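Local coordinates for protein type I modular polyketide synthase (Streptomyces albus subsp. albus, PDB 6IYT) that probably selects an extender unit, apparently ethylmalonyl-CoA, and transfers its acyl group during assembly of the polyketide salinomycin, at residues Arg430-Phe435 against Thr448-Gly453; Ala260-Arg265 against Leu276-Asn281. One frame throughout, in Å; residues are numbered along the deposited sequence.

In the fold
Contact 2 comes first along the chain and closes before contact 1 opens; their centres lie 41 Å apart on opposite sides of the chain's centre, and the nearest atoms are still about 23 Å from each other. Contact 2 sets helix 259-266 on strand 276-283 of the mixed sheet, in what is consistent with the small ferredoxin-like subdomain of acyltransferases. Contact 1 pairs helix 428-439, which follows strand 416-418 at the edge of the parallel sheet, with the loop after that helix. The two share no helix, strand or sheet: contact 2 is internal to the small subdomain, while contact 1 joins segments near both chain ends to the larger part that carries the parallel sheet.

Contact 1 (Arg430-Phe435 against Thr448-Gly453); sequences RVLTSF and TAVFAG
Val-450 spreads both of its methyls against one methyl of Leu-432, CD2, which lies 3.9 Å from CG1 of Val-450 and 4.0 Å from CG2 of Val-450. The valine contributes the largest buried surface of the contact, and its CA-CB bond points at the helix. With CG1 anti to the backbone N (chi1 169°), CG2 stands anti to the carbonyl carbon, and the fork opens onto the leucine. Leu-432 does not start out aimed at the loop; CG lies beside its own backbone N, and CD1 continues the chain (chi2 177°), which leaves CD2 as the branch turned to the valine. Helix 428-439 follows strand 416-418 at the edge of the parallel sheet and packs on helix 181-200 through Val-431 and Phe-435, while the loop doubles back past its Leu-432 flank. There 448-450 have a helical backbone, and Phe-451 N bonds to Thr-448 O. Pro-44 of strand 43-49 touches both Leu-432 and Val-450, closing a buried apolar cluster that joins the beginning of the chain to its end. Phe-435, one turn beyond Leu-432, adds a looser touch: CG2 of Val-450 comes to the ring edge, close to its plane, 4.4 Å from CE2 of Phe-435. One face of that ring is covered by CG1 of Val-431 from the preceding turn, 3.5 Å above the plane and offset toward the rim, and Trp-199 of helix 181-200 meets it with ring planes at about 60°.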
ATOM      1  N   ARG A 430      12.039  -5.318  -5.362  1.00  4.94           N
ATOM      2  CA  ARG A 430      11.040  -4.300  -5.035  1.00  4.73           C
ATOM      3  C   ARG A 430      10.854  -4.098  -3.530  1.00  4.48           C
ATOM      4  O   ARG A 430      10.806  -2.962  -3.056  1.00  4.36           O
ATOM      5  CB  ARG A 430       9.684  -4.622  -5.691  1.00  5.02           C
ATOM      6  CG  ARG A 430       8.624  -3.576  -5.433  1.00  5.55           C
ATOM      7  CD  ARG A 430       8.979  -2.242  -6.013  1.00  6.34           C
ATOM      8  NE  ARG A 430       9.503  -1.298  -5.018  1.00  6.53           N
ATOM      9  CZ  ARG A 430       9.864  -0.047  -5.280  1.00  8.61           C
ATOM     10  NH1 ARG A 430       9.974   0.375  -6.539  1.00  7.86           N
ATOM     11  NH2 ARG A 430      10.231   0.757  -4.290  1.00  7.08           N
ATOM     12  N   VAL A 431      10.757  -5.177  -2.777  1.00  4.59           N
ATOM     13  CA  VAL A 431      10.632  -5.074  -1.312  1.00  4.76           C
ATOM     14  C   VAL A 431      11.843  -4.339  -0.746  1.00  4.62           C
ATOM     15  O   VAL A 431      11.705  -3.429   0.078  1.00  3.94           O
ATOM     16  CB  VAL A 431      10.477  -6.446  -0.659  1.00  5.62           C
ATOM     17  CG1 VAL A 431      10.498  -6.337   0.855  1.00  6.06           C
ATOM     18  CG2 VAL A 431       9.166  -7.094  -1.132  1.00  7.05           C
ATOM     19  N   LEU A 432      13.029  -4.841  -1.051  1.00  4.45           N
ATOM     20  CA  LEU A 432      14.248  -4.214  -0.533  1.00  5.20           C
ATOM     21  C   LEU A 432      14.365  -2.758  -0.944  1.00  4.54           C
ATOM     22  O   LEU A 432      14.916  -1.932  -0.180  1.00  3.68           O
ATOM     23  CB  LEU A 432      15.482  -4.986  -0.999  1.00  6.37           C
ATOM     24  CG  LEU A 432      15.673  -6.396  -0.416  1.00  7.39           C
ATOM     25  CD1 LEU A 432      16.905  -7.045  -1.032  1.00  8.89           C
ATOM     26  CD2 LEU A 432      15.787  -6.370   1.092  1.00  8.21           C
ATOM     27  N   THR A 433      13.939  -2.444  -2.166  1.00  4.33           N
ATOM     28  CA  THR A 433      13.936  -1.053  -2.659  1.00  4.22           C
ATOM     29  C   THR A 433      12.984  -0.139  -1.864  1.00  4.08           C
ATOM     30  O   THR A 433      13.383   0.915  -1.402  1.00  3.72           O
ATOM     31  CB  THR A 433      13.652  -0.979  -4.172  1.00  4.36           C
ATOM     32  OG1 THR A 433      14.639  -1.745  -4.884  1.00  3.92           O
ATOM     33  CG2 THR A 433      13.720   0.452  -4.648  1.00  4.35           C
ATOM     34  N   SER A 434      11.811  -0.644  -1.525  1.00  3.99           N
ATOM     35  CA  SER A 434      10.907   0.092  -0.686  1.00  4.31           C
ATOM     36  C   SER A 434      11.439   0.243   0.731  1.00  3.85           C
ATOM     37  O   SER A 434      11.366   1.340   1.333  1.00  3.45           O
ATOM     38  CB  SER A 434       9.525  -0.568  -0.696  1.00  4.59           C
ATOM     39  OG  SER A 434       8.966  -0.462  -1.999  1.00  5.22           O
ATOM     40  N   PHE A 435      12.029  -0.823   1.268  1.00  3.75           N
ATOM     41  CA  PHE A 435      12.681  -0.741   2.567  1.00  3.79           C
ATOM     42  C   PHE A 435      13.782   0.371   2.536  1.00  4.31           C
ATOM     43  O   PHE A 435      13.923   1.134   3.478  1.00  3.83           O
ATOM     44  CB  PHE A 435      13.355  -2.053   2.940  1.00  4.00           C
ATOM     45  CG  PHE A 435      12.436  -3.172   3.358  1.00  3.91           C
ATOM     46  CD1 PHE A 435      11.059  -3.012   3.492  1.00  3.98           C
ATOM     47  CD2 PHE A 435      12.996  -4.414   3.679  1.00  4.11           C
ATOM     48  CE1 PHE A 435      10.275  -4.063   3.961  1.00  4.35           C
ATOM     49  CE2 PHE A 435      12.214  -5.474   4.067  1.00  4.31           C
ATOM     50  CZ  PHE A 435      10.844  -5.303   4.208  1.00  3.64           C
ATOM     51  N   THR A 448      18.868  -6.413   9.738  1.00 10.19           N
ATOM     52  CA  THR A 448      19.378  -7.736  10.122  1.00 12.60           C
ATOM     53  C   THR A 448      18.355  -8.849   9.820  1.00 12.06           C
ATOM     54  O   THR A 448      18.729  -9.961   9.436  1.00 10.89           O
ATOM     55  CB  THR A 448      19.743  -7.764  11.604  1.00 15.77           C
ATOM     56  OG1 THR A 448      20.863  -6.885  11.824  1.00 18.39           O
ATOM     57  CG2 THR A 448      20.081  -9.168  12.046  1.00 23.23           C
ATOM     58  N   ALA A 449      17.078  -8.531   9.939  1.00 10.62           N
ATOM     59  CA  ALA A 449      16.022  -9.514   9.699  1.00  9.36           C
ATOM     60  C   ALA A 449      15.954  -9.968   8.228  1.00  9.62           C
ATOM     61  O   ALA A 449      15.504 -11.072   7.926  1.00  9.21           O
ATOM     62  CB  ALA A 449      14.674  -8.963  10.157  1.00 10.41           C
ATOM     63  N   VAL A 450      16.458  -9.146   7.310  1.00  9.28           N
ATOM     64  CA  VAL A 450      16.542  -9.536   5.911  1.00  9.27           C
ATOM     65  C   VAL A 450      17.408 -10.791   5.718  1.00  9.31           C
ATOM     66  O   VAL A 450      17.222 -11.538   4.763  1.00 10.87           O
ATOM     67  CB  VAL A 450      17.100  -8.360   5.043  1.00 10.42           C
ATOM     68  CG1 VAL A 450      17.442  -8.819   3.662  1.00 10.78           C
ATOM     69  CG2 VAL A 450      16.091  -7.238   4.999  1.00 10.19           C
ATOM     70  N   PHE A 451      18.392 -10.983   6.598  1.00  8.20           N
ATOM     71  CA  PHE A 451      19.352 -12.036   6.428  1.00  9.49           C
ATOM     72  C   PHE A 451      18.968 -13.340   7.148  1.00 11.01           C
ATOM     73  O   PHE A 451      19.718 -14.333   7.083  1.00 11.56           O
ATOM     74  CB  PHE A 451      20.731 -11.570   6.883  1.00  8.56           C
ATOM     75  CG  PHE A 451      21.290 -10.466   6.054  1.00  8.13           C
ATOM     76  CD1 PHE A 451      21.917 -10.741   4.837  1.00  8.40           C
ATOM     77  CD2 PHE A 451      21.043  -9.143   6.392  1.00  8.26           C
ATOM     78  CE1 PHE A 451      22.286  -9.718   3.991  1.00  8.35           C
ATOM     79  CE2 PHE A 451      21.430  -8.117   5.548  1.00  7.61           C
ATOM     80  CZ  PHE A 451      22.060  -8.400   4.367  1.00  8.17           C
ATOM     81  N   ALA A 452      17.771 -13.377   7.718  1.00 12.25           N
ATOM     82  CA  ALA A 452      17.274 -14.595   8.401  1.00 13.04           C
ATOM     83  C   ALA A 452      17.280 -15.777   7.437  1.00 14.01           C
ATOM     84  O   ALA A 452      16.837 -15.655   6.282  1.00 11.64           O
ATOM     85  CB  ALA A 452      15.889 -14.367   8.945  1.00 12.82           C
ATOM     86  N   GLY A 453      17.963 -16.855   7.852  1.00 12.90           N
ATOM     87  CA  GLY A 453      17.950 -18.112   7.118  1.00 16.53           C
ATOM     88  C   GLY A 453      19.040 -18.224   6.067  1.00 17.19           C
ATOM     89  O   GLY A 453      19.102 -19.215   5.336  1.00 17.39           O
TER

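Contact 2 (Ala260-Arg265 against Leu276-Asn281); sequences AEVEAR and LSIAGN
Ile-278 reaches from the strand to the helix and meets Val-262 and Glu-263 with its terminal methyl. The apolar part is slight: CD1 of Ile-278 lies 4.3 Å from CB of Val-262, both side chains leaving their backbones toward the opposite segment. Val-262 also rests on Val-287 and Val-289 of strand 286-291, so it spans two neighbouring strands of the sheet. Glu-263 supplies a longer overlap, running over the isoleucine with its aliphatic part as well as its carboxylate; CG of Glu-263 is 3.9 Å and OE1 of Glu-263 3.6 Å from CD1 of Ile-278. A bend at chi2 (-70°) folds the glutamate over toward the strand, which its first bond does not face.

The polar link is made through water. One water donates to OE1 of Glu-263 at 2.7 Å and accepts from N of Ile-278 at 2.9 Å, bridging carboxylate and strand backbone beside the isoleucine and giving that N-H a partner. No direct hydrogen bond crosses between the segments.

Just beyond Ile-278, Ala-279 and Gly-280 share Thr-288 as their partner on the antiparallel strand, a classic beta bulge, while Val-374 pairs with Ala-279 and Asn-281 on the other edge. Helix 259-266 belongs to a split beta-alpha-beta unit, strand 286-291 lying between 251-255 and 276-283, consistent with the beta-alpha-beta-beta-alpha-beta ferredoxin-like fold of acyltransferase small subdomains.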
ATOM      1  N   ALA A 260     -13.420  21.590  -6.995  1.00 15.21           N
ATOM      2  CA  ALA A 260     -14.279  22.665  -7.500  1.00 14.84           C
ATOM      3  C   ALA A 260     -14.313  22.677  -9.028  1.00 13.42           C
ATOM      4  O   ALA A 260     -15.365  22.926  -9.629  1.00 12.10           O
ATOM      5  CB  ALA A 260     -13.813  24.016  -6.978  1.00 16.62           C
ATOM      6  N   GLU A 261     -13.165  22.478  -9.661  1.00 11.92           N
ATOM      7  CA  GLU A 261     -13.107  22.448 -11.102  1.00 13.31           C
ATOM      8  C   GLU A 261     -13.916  21.266 -11.647  1.00 10.72           C
ATOM      9  O   GLU A 261     -14.580  21.379 -12.655  1.00 10.50           O
ATOM     10  CB  GLU A 261     -11.648  22.360 -11.578  1.00 19.25           C
ATOM     11  CG  GLU A 261     -11.246  23.445 -12.568  1.00 37.63           C
ATOM     12  CD  GLU A 261      -9.916  24.130 -12.223  1.00 48.77           C
ATOM     13  OE1 GLU A 261      -8.981  23.443 -11.753  1.00 48.61           O
ATOM     14  OE2 GLU A 261      -9.778  25.343 -12.520  1.00 64.84           O
ATOM     15  N   VAL A 262     -13.814  20.115 -11.006  1.00  8.77           N
ATOM     16  CA  VAL A 262     -14.562  18.949 -11.454  1.00  9.17           C
ATOM     17  C   VAL A 262     -16.097  19.135 -11.289  1.00  9.90           C
ATOM     18  O   VAL A 262     -16.858  18.813 -12.199  1.00 10.93           O
ATOM     19  CB  VAL A 262     -14.112  17.674 -10.739  1.00 10.50           C
ATOM     20  CG1 VAL A 262     -14.965  16.509 -11.179  1.00 10.53           C
ATOM     21  CG2 VAL A 262     -12.655  17.398 -11.052  1.00 11.15           C
ATOM     22  N   GLU A 263     -16.526  19.697 -10.153  1.00 11.00           N
ATOM     23  CA  GLU A 263     -17.941  20.088  -9.951  1.00 12.22           C
ATOM     24  C   GLU A 263     -18.467  20.930 -11.120  1.00 12.72           C
ATOM     25  O   GLU A 263     -19.581  20.698 -11.625  1.00 11.92           O
ATOM     26  CB  GLU A 263     -18.118  20.860  -8.636  1.00 13.14           C
ATOM     27  CG  GLU A 263     -17.983  20.030  -7.372  1.00 17.62           C
ATOM     28  CD  GLU A 263     -19.147  19.052  -7.148  1.00 23.52           C
ATOM     29  OE1 GLU A 263     -19.095  18.307  -6.123  1.00 22.88           O
ATOM     30  OE2 GLU A 263     -20.124  19.046  -7.961  1.00 27.59           O
ATOM     31  N   ALA A 264     -17.665  21.892 -11.560  1.00 13.58           N
ATOM     32  CA  ALA A 264     -18.066  22.771 -12.676  1.00 12.63           C
ATOM     33  C   ALA A 264     -18.271  21.963 -13.943  1.00 12.92           C
ATOM     34  O   ALA A 264     -19.226  22.186 -14.698  1.00 11.88           O
ATOM     35  CB  ALA A 264     -17.013  23.849 -12.904  1.00 14.66           C
ATOM     36  N   ARG A 265     -17.446  20.955 -14.129  1.00 10.40           N
ATOM     37  CA  ARG A 265     -17.487  20.181 -15.347  1.00 10.11           C
ATOM     38  C   ARG A 265     -18.566  19.115 -15.353  1.00  8.23           C
ATOM     39  O   ARG A 265     -19.020  18.725 -16.398  1.00  9.78           O
ATOM     40  CB  ARG A 265     -16.119  19.547 -15.610  1.00 12.66           C
ATOM     41  CG  ARG A 265     -15.001  20.581 -15.812  1.00 18.25           C
ATOM     42  CD  ARG A 265     -14.053  20.191 -16.927  1.00 29.35           C
ATOM     43  NE  ARG A 265     -12.807  21.002 -16.996  1.00 36.13           N
ATOM     44  CZ  ARG A 265     -12.463  22.001 -16.155  1.00 38.53           C
ATOM     45  NH1 ARG A 265     -11.328  22.654 -16.350  1.00 41.21           N
ATOM     46  NH2 ARG A 265     -13.252  22.381 -15.156  1.00 37.73           N
ATOM     47  N   LEU A 276     -23.426  11.905 -12.322  1.00  7.67           N
ATOM     48  CA  LEU A 276     -22.050  11.876 -11.900  1.00  7.79           C
ATOM     49  C   LEU A 276     -21.912  12.657 -10.597  1.00  9.57           C
ATOM     50  O   LEU A 276     -22.602  13.681 -10.372  1.00  9.39           O
ATOM     51  CB  LEU A 276     -21.140  12.541 -12.955  1.00  7.80           C
ATOM     52  CG  LEU A 276     -21.084  11.918 -14.339  1.00  8.15           C
ATOM     53  CD1 LEU A 276     -20.084  12.684 -15.162  1.00  9.24           C
ATOM     54  CD2 LEU A 276     -20.686  10.446 -14.256  1.00  9.12           C
ATOM     55  N   SER A 277     -20.975  12.246  -9.768  1.00  8.94           N
ATOM     56  CA  SER A 277     -20.749  12.921  -8.504  1.00  8.69           C
ATOM     57  C   SER A 277     -19.382  12.652  -7.981  1.00  8.37           C
ATOM     58  O   SER A 277     -18.753  11.682  -8.339  1.00  7.32           O
ATOM     59  CB  SER A 277     -21.800  12.517  -7.457  1.00 11.04           C
ATOM     60  OG  SER A 277     -21.785  11.160  -7.235  1.00 17.34           O
ATOM     61  N   ILE A 278     -18.857  13.574  -7.216  1.00  7.18           N
ATOM     62  CA  ILE A 278     -17.525  13.376  -6.694  1.00  8.09           C
ATOM     63  C   ILE A 278     -17.559  12.278  -5.637  1.00  9.35           C
ATOM     64  O   ILE A 278     -18.376  12.330  -4.652  1.00  8.30           O
ATOM     65  CB  ILE A 278     -16.948  14.683  -6.132  1.00 10.03           C
ATOM     66  CG1 ILE A 278     -16.652  15.642  -7.293  1.00 12.47           C
ATOM     67  CG2 ILE A 278     -15.712  14.412  -5.313  1.00 11.80           C
ATOM     68  CD1 ILE A 278     -15.859  16.854  -6.895  1.00 15.90           C
ATOM     69  N   ALA A 279     -16.707  11.262  -5.857  1.00  7.29           N
ATOM     70  CA  ALA A 279     -16.698  10.027  -5.062  1.00  7.41           C
ATOM     71  C   ALA A 279     -15.565  10.003  -4.052  1.00  7.76           C
ATOM     72  O   ALA A 279     -15.559   9.171  -3.147  1.00  8.05           O
ATOM     73  CB  ALA A 279     -16.570   8.820  -5.979  1.00  8.24           C
ATOM     74  N   GLY A 280     -14.619  10.920  -4.179  1.00  7.69           N
ATOM     75  CA  GLY A 280     -13.455  10.925  -3.306  1.00  8.61           C
ATOM     76  C   GLY A 280     -12.645  12.188  -3.456  1.00  8.39           C
ATOM     77  O   GLY A 280     -12.456  12.676  -4.544  1.00  6.73           O
ATOM     78  N   ASN A 281     -12.057  12.618  -2.365  1.00  8.71           N
ATOM     79  CA  ASN A 281     -11.027  13.654  -2.391  1.00 11.45           C
ATOM     80  C   ASN A 281      -9.723  13.100  -1.892  1.00 11.19           C
ATOM     81  O   ASN A 281      -9.614  12.757  -0.721  1.00 12.87           O
ATOM     82  CB  ASN A 281     -11.442  14.831  -1.507  1.00 13.07           C
ATOM     83  CG  ASN A 281     -12.691  15.511  -2.002  1.00 19.94           C
ATOM     84  OD1 ASN A 281     -12.626  16.436  -2.809  1.00 26.46           O
ATOM     85  ND2 ASN A 281     -13.828  15.020  -1.580  1.00 24.08           N
TER
HETATM   86  O   HOH W   1     -20.361  15.942  -6.414  1.00 13.30           O